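Local atomic coordinates of Hut operon positive regulatory protein (Bacillus subtilis, PDB entry 4H4L), a protein that binds regulatory sequences on the hut mRNA in the presence of histidine, suppressing transcription termination and thereby activating the operon for histidine utilization. Residues S95-V100 and G130-G135; S124-I129 and E139-G144. The protein carries 1 engineered substitution. One frame throughout, in Å; residues are numbered along the deposited sequence.

Interaction 1: residues S95-V100 and G130-G135. With HIS (histidine), chain Q.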
loop_
_atom_site.group_PDB
_atom_site.type_symbol
_atom_site.label_atom_id
_atom_site.label_comp_id
_atom_site.label_asym_id
_atom_site.label_seq_id
_atom_site.Cartn_x
_atom_site.Cartn_y
_atom_site.Cartn_z
ATOM N N SER A 95 -4.815 10.023 -11.863
ATOM C CA SER A 95 -5.016 10.703 -10.601
ATOM C C SER A 95 -3.685 10.953 -9.864
ATOM O O SER A 95 -3.683 11.582 -8.831
ATOM C CB SER A 95 -6.060 9.979 -9.733
ATOM O OG SER A 95 -5.498 8.841 -9.121
ATOM N N LEU A 96 -2.573 10.431 -10.392
ATOM C CA LEU A 96 -1.240 10.847 -9.967
ATOM C C LEU A 96 -0.412 11.458 -11.106
ATOM O O LEU A 96 0.832 11.431 -11.030
ATOM C CB LEU A 96 -0.449 9.695 -9.362
ATOM C CG LEU A 96 -0.733 9.306 -7.918
ATOM C CD1 LEU A 96 0.201 8.175 -7.532
ATOM C CD2 LEU A 96 -0.598 10.514 -6.995
ATOM N N LEU A 97 -1.112 11.981 -12.135
ATOM C CA LEU A 97 -0.539 12.756 -13.216
ATOM C C LEU A 97 0.541 11.960 -13.915
ATOM O O LEU A 97 1.618 12.470 -14.225
ATOM C CB LEU A 97 0.015 14.102 -12.725
ATOM C CG LEU A 97 0.413 15.204 -13.739
ATOM C CD1 LEU A 97 -0.767 15.827 -14.460
ATOM C CD2 LEU A 97 1.111 16.319 -13.020
ATOM N N ARG A 98 0.254 10.689 -14.139
ATOM C CA ARG A 98 1.063 9.902 -15.045
ATOM C C ARG A 98 0.167 9.076 -15.943
ATOM O O ARG A 98 -1.074 8.938 -15.702
ATOM C CB ARG A 98 2.039 9.005 -14.294
ATOM C CG ARG A 98 1.369 7.951 -13.474
ATOM C CD ARG A 98 2.362 7.389 -12.509
ATOM N NE ARG A 98 1.738 6.505 -11.546
ATOM C CZ ARG A 98 2.418 5.756 -10.680
ATOM N NH1 ARG A 98 3.748 5.771 -10.692
ATOM N NH2 ARG A 98 1.773 4.981 -9.817
ATOM N N THR A 99 0.801 8.525 -16.980
ATOM C CA THR A 99 0.083 7.811 -18.017
ATOM C C THR A 99 0.953 6.720 -18.599
ATOM O O THR A 99 2.185 6.785 -18.465
ATOM C CB THR A 99 -0.392 8.780 -19.107
ATOM O OG1 THR A 99 -1.298 8.097 -19.968
ATOM C CG2 THR A 99 0.768 9.351 -19.917
ATOM N N VAL A 100 0.300 5.714 -19.192
ATOM C CA VAL A 100 0.949 4.547 -19.779
ATOM C C VAL A 100 0.649 4.372 -21.268
ATOM O O VAL A 100 -0.445 4.631 -21.742
ATOM C CB VAL A 100 0.512 3.243 -19.107
ATOM C CG1 VAL A 100 1.050 3.133 -17.695
ATOM C CG2 VAL A 100 -0.999 3.135 -19.106
ATOM N N GLY A 130 4.882 7.919 -17.802
ATOM C CA GLY A 130 5.448 9.267 -17.848
ATOM C C GLY A 130 4.355 10.304 -17.712
ATOM O O GLY A 130 3.179 9.957 -17.498
ATOM N N ALA A 131 4.751 11.568 -17.839
ATOM C CA ALA A 131 3.868 12.695 -17.601
ATOM C C ALA A 131 2.852 12.790 -18.709
ATOM O O ALA A 131 3.125 12.307 -19.817
ATOM C CB ALA A 131 4.669 13.979 -17.515
ATOM N N PRO A 132 1.677 13.418 -18.429
ATOM C CA PRO A 132 0.574 13.485 -19.403
ATOM C C PRO A 132 0.997 14.048 -20.754
ATOM O O PRO A 132 0.377 13.722 -21.768
ATOM C CB PRO A 132 -0.438 14.411 -18.726
ATOM C CG PRO A 132 -0.194 14.177 -17.277
ATOM C CD PRO A 132 1.301 14.085 -17.166
ATOM N N ILE A 133 2.038 14.877 -20.760
ATOM C CA ILE A 133 2.743 15.228 -21.989
ATOM C C ILE A 133 3.664 14.069 -22.386
ATOM O O ILE A 133 4.746 13.933 -21.817
ATOM C CB ILE A 133 3.648 16.454 -21.794
ATOM C CG1 ILE A 133 2.989 17.569 -20.945
ATOM C CG2 ILE A 133 4.194 16.913 -23.140
ATOM C CD1 ILE A 133 1.619 18.026 -21.360
ATOM N N LYS A 134 3.257 13.244 -23.353
ATOM C CA LYS A 134 4.040 12.037 -23.699
ATOM C C LYS A 134 5.364 12.414 -24.367
ATOM O O LYS A 134 5.455 13.459 -24.996
ATOM C CB LYS A 134 3.227 11.015 -24.526
ATOM N N GLY A 135 6.395 11.586 -24.172
ATOM C CA GLY A 135 7.774 11.925 -24.557
ATOM C C GLY A 135 8.692 12.011 -23.348
ATOM O O GLY A 135 9.816 11.484 -23.368
HETATM N N HIS Q . 4.209 11.594 -14.012
HETATM C CA HIS Q . 5.480 10.837 -13.876
HETATM C C HIS Q . 6.419 11.451 -14.811
HETATM O O HIS Q . 6.371 12.666 -14.900
HETATM C CB HIS Q . 5.299 9.369 -14.230
HETATM C CG HIS Q . 6.309 8.425 -13.585
HETATM N ND1 HIS Q . 5.934 7.332 -12.853
HETATM C CD2 HIS Q . 7.678 8.425 -13.587
HETATM C CE1 HIS Q . 7.014 6.691 -12.427
HETATM N NE2 HIS Q . 8.066 7.341 -12.890
HETATM O OXT HIS Q . 7.206 10.764 -15.471
#
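Thr99 and Gly130 face each other as an antiparallel hydrogen-bonded pair, where the start of strand 99-109 lies against the end of strand 120-130. Thr99 N donates to Gly130 O at 2.8 Å and Gly130 N returns a bond to Thr99 O at 3.0 Å, both bent at the hydrogen. The same Gly130 carbonyl also receives a C-H contact from Arg98 CA. With chi1 at -169°, Thr99 swings OG1 opposite its own amide, toward Ser44 O for a weak hydrogen bond, and lays CG2 3.5 Å from Gly130 O and close to Ala131 O. One residue beyond Ala131, the ring of Pro132 packs across Leu97: the two side chains meet at about a right angle, Leu97 CG lying 3.7 Å from Pro132 CD, and the CD1 branch reaches the ring at CG. Both segments line the pocket of a bound histidine. Leu97 O lies 2.7 Å from the ligand's N, while Ala131 CB sits 3.4 Å from its carboxylate atom O and Gly130 CA lies beside OXT. Arg98 places CB against the ligand's CB, and its extended chain brings NH1 to the ligand's ND1 in a weak bond of 3.4 Å that is nearly straight, at the edge of the guanidinium. Firmer anchors for this group are backbone carbonyls, Leu92 O for NE and Thr87 O for NH2, which fix its rotation. A second subunit closes in: its Tyr69 OH bonds the ligand, its Tyr76 packs on Arg98 and its Ile51 on Leu97. The contact thus sits at one end of the four-stranded antiparallel sheet, where the loop leading into strand 99-109 meets the loop between strands 120-130 and 137-147, close to the end of helix 70-87.

Interaction 2: residues S124-I129 and E139-G144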
loop_
_atom_site.group_PDB
_atom_site.type_symbol
_atom_site.label_atom_id
_atom_site.label_comp_id
_atom_site.label_asym_id
_atom_site.label_seq_id
_atom_site.Cartn_x
_atom_site.Cartn_y
_atom_site.Cartn_z
ATOM N N SER A 124 1.267 -10.088 -19.001
ATOM C CA SER A 124 2.575 -9.449 -18.978
ATOM C C SER A 124 2.439 -8.098 -19.626
ATOM O O SER A 124 1.875 -8.000 -20.709
ATOM C CB SER A 124 3.628 -10.281 -19.736
ATOM O OG SER A 124 3.791 -11.584 -19.176
ATOM N N LEU A 125 2.940 -7.056 -18.967
ATOM C CA LEU A 125 2.750 -5.703 -19.457
ATOM C C LEU A 125 4.091 -5.094 -19.824
ATOM O O LEU A 125 5.037 -5.264 -19.067
ATOM C CB LEU A 125 2.115 -4.879 -18.351
ATOM C CG LEU A 125 0.713 -5.282 -17.925
ATOM C CD1 LEU A 125 0.330 -4.527 -16.664
ATOM C CD2 LEU A 125 -0.255 -4.945 -19.044
ATOM N N TYR A 126 4.187 -4.408 -20.967
ATOM C CA TYR A 126 5.390 -3.610 -21.278
ATOM C C TYR A 126 5.113 -2.311 -22.016
ATOM O O TYR A 126 4.252 -2.241 -22.863
ATOM C CB TYR A 126 6.480 -4.423 -22.009
ATOM C CG TYR A 126 7.662 -3.578 -22.443
ATOM C CD1 TYR A 126 7.804 -3.163 -23.779
ATOM C CD2 TYR A 126 8.612 -3.145 -21.515
ATOM C CE1 TYR A 126 8.867 -2.360 -24.177
ATOM C CE2 TYR A 126 9.671 -2.340 -21.900
ATOM C CZ TYR A 126 9.794 -1.954 -23.223
ATOM O OH TYR A 126 10.853 -1.159 -23.586
ATOM N N GLY A 127 5.874 -1.273 -21.702
ATOM C CA GLY A 127 5.701 0.003 -22.366
ATOM C C GLY A 127 6.265 1.134 -21.545
ATOM O O GLY A 127 7.171 0.963 -20.762
ATOM N N THR A 128 5.742 2.320 -21.735
ATOM C CA THR A 128 6.214 3.415 -20.930
ATOM C C THR A 128 5.163 3.962 -19.965
ATOM O O THR A 128 3.968 3.650 -20.067
ATOM C CB THR A 128 6.666 4.577 -21.790
ATOM O OG1 THR A 128 5.495 5.233 -22.269
ATOM C CG2 THR A 128 7.541 4.088 -22.932
ATOM N N ILE A 129 5.676 4.766 -19.036
ATOM C CA ILE A 129 4.939 5.494 -18.049
ATOM C C ILE A 129 5.651 6.845 -17.985
ATOM O O ILE A 129 6.882 6.913 -18.136
ATOM C CB ILE A 129 4.974 4.760 -16.692
ATOM C CG1 ILE A 129 3.957 5.381 -15.719
ATOM C CG2 ILE A 129 6.403 4.678 -16.139
ATOM C CD1 ILE A 129 3.498 4.425 -14.645
ATOM N N GLU A 139 10.533 3.533 -18.971
ATOM C CA GLU A 139 9.885 2.289 -19.335
ATOM C C GLU A 139 9.092 1.743 -18.189
ATOM O O GLU A 139 9.184 2.271 -17.065
ATOM C CB GLU A 139 10.905 1.265 -19.799
ATOM C CG GLU A 139 11.285 1.426 -21.255
ATOM C CD GLU A 139 12.687 0.917 -21.516
ATOM O OE1 GLU A 139 12.841 -0.179 -22.099
ATOM O OE2 GLU A 139 13.629 1.610 -21.087
ATOM N N THR A 140 8.320 0.682 -18.480
ATOM C CA THR A 140 7.571 -0.023 -17.436
ATOM C C THR A 140 7.185 -1.460 -17.725
ATOM O O THR A 140 7.077 -1.921 -18.881
ATOM C CB THR A 140 6.342 0.742 -16.995
ATOM O OG1 THR A 140 5.947 0.242 -15.731
ATOM C CG2 THR A 140 5.232 0.562 -17.976
ATOM N N PHE A 141 6.979 -2.189 -16.640
ATOM C CA PHE A 141 6.913 -3.603 -16.762
ATOM C C PHE A 141 6.202 -4.237 -15.590
ATOM O O PHE A 141 6.408 -3.834 -14.456
ATOM C CB PHE A 141 8.343 -4.113 -16.835
ATOM C CG PHE A 141 8.468 -5.403 -17.537
ATOM C CD1 PHE A 141 8.843 -5.428 -18.870
ATOM C CD2 PHE A 141 8.187 -6.597 -16.876
ATOM C CE1 PHE A 141 8.940 -6.630 -19.537
ATOM C CE2 PHE A 141 8.280 -7.805 -17.532
ATOM C CZ PHE A 141 8.656 -7.819 -18.865
ATOM N N GLY A 142 5.388 -5.246 -15.870
ATOM C CA GLY A 142 4.648 -5.955 -14.836
ATOM C C GLY A 142 4.196 -7.329 -15.289
ATOM O O GLY A 142 3.764 -7.501 -16.442
ATOM N N VAL A 143 4.287 -8.306 -14.391
ATOM C CA VAL A 143 3.863 -9.675 -14.697
ATOM C C VAL A 143 2.977 -10.310 -13.634
ATOM O O VAL A 143 3.400 -10.515 -12.512
ATOM C CB VAL A 143 5.070 -10.599 -14.970
ATOM C CG1 VAL A 143 4.598 -11.972 -15.376
ATOM C CG2 VAL A 143 5.909 -10.015 -16.088
ATOM N N GLY A 144 1.753 -10.649 -14.004
ATOM C CA GLY A 144 0.816 -11.237 -13.051
ATOM C C GLY A 144 0.599 -12.676 -13.416
ATOM O O GLY A 144 0.346 -12.986 -14.582
#
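Strand 124-126 runs antiparallel to strand 139-144, their axes 4.7 Å apart, with paired backbone bonds between Leu125 and Gly142 and, at the corner just after, between Gly127 and Thr140, where the return bond from Thr140 N is weak. The Tyr126 and Phe141 side chains share one face of the sheet and cross at about a right angle, Tyr126 CD2 coming 3.5 Å from Phe141 CD1 at the edge of the phenylalanine ring. Leu125 O lies over a face of that ring, offset toward its rim. With CG anti to the backbone N (chi1 175°), Tyr126 extends along the neighbouring strand and its OH donates to Glu139 OE1 at 2.7 Å. The hydroxyl comes from the anti side, with ring and carboxylate planes 78° apart. Main-chain amides of a third subunit, Gly10 N and Arg11 N, also hold this carboxylate. On the other face Thr140 CG2 lies 3.4 Å from Gly127 O; beyond the corner, Ile129 CG2 packs against Thr140 CB. Helix 9-17 covers the aromatic face, helix 70-87 the Leu125 face. The arrangement is a beta hairpin with its first strand bent at Gly127, and Phe141 meets its counterpart in the third subunit, so the hairpin also builds the hexamer.

How the interactions relate
The centres of interactions 1 and 2 lie 15 Å apart, on one side of the chain's centre, and both contacts reach the same antiparallel sheet. Their segments alternate along the sequence, in the order 95-100, 124-129, 130-135, 139-144, and 124-129 runs directly into 130-135. Interaction 2 pairs the hairpin strands 120-130 and 137-147, whereas interaction 1 joins the end of that hairpin to the start of strand 99-109, the neighbour of strand 120-130. The two meet mainly at Ile129, whose CD1 lies 3.8 Å from Arg98 CD and also touches Val100. Ile129 belongs to the same histidine pocket, so the sheet that contacts a third subunit is continuous with the ligand site shared with a second.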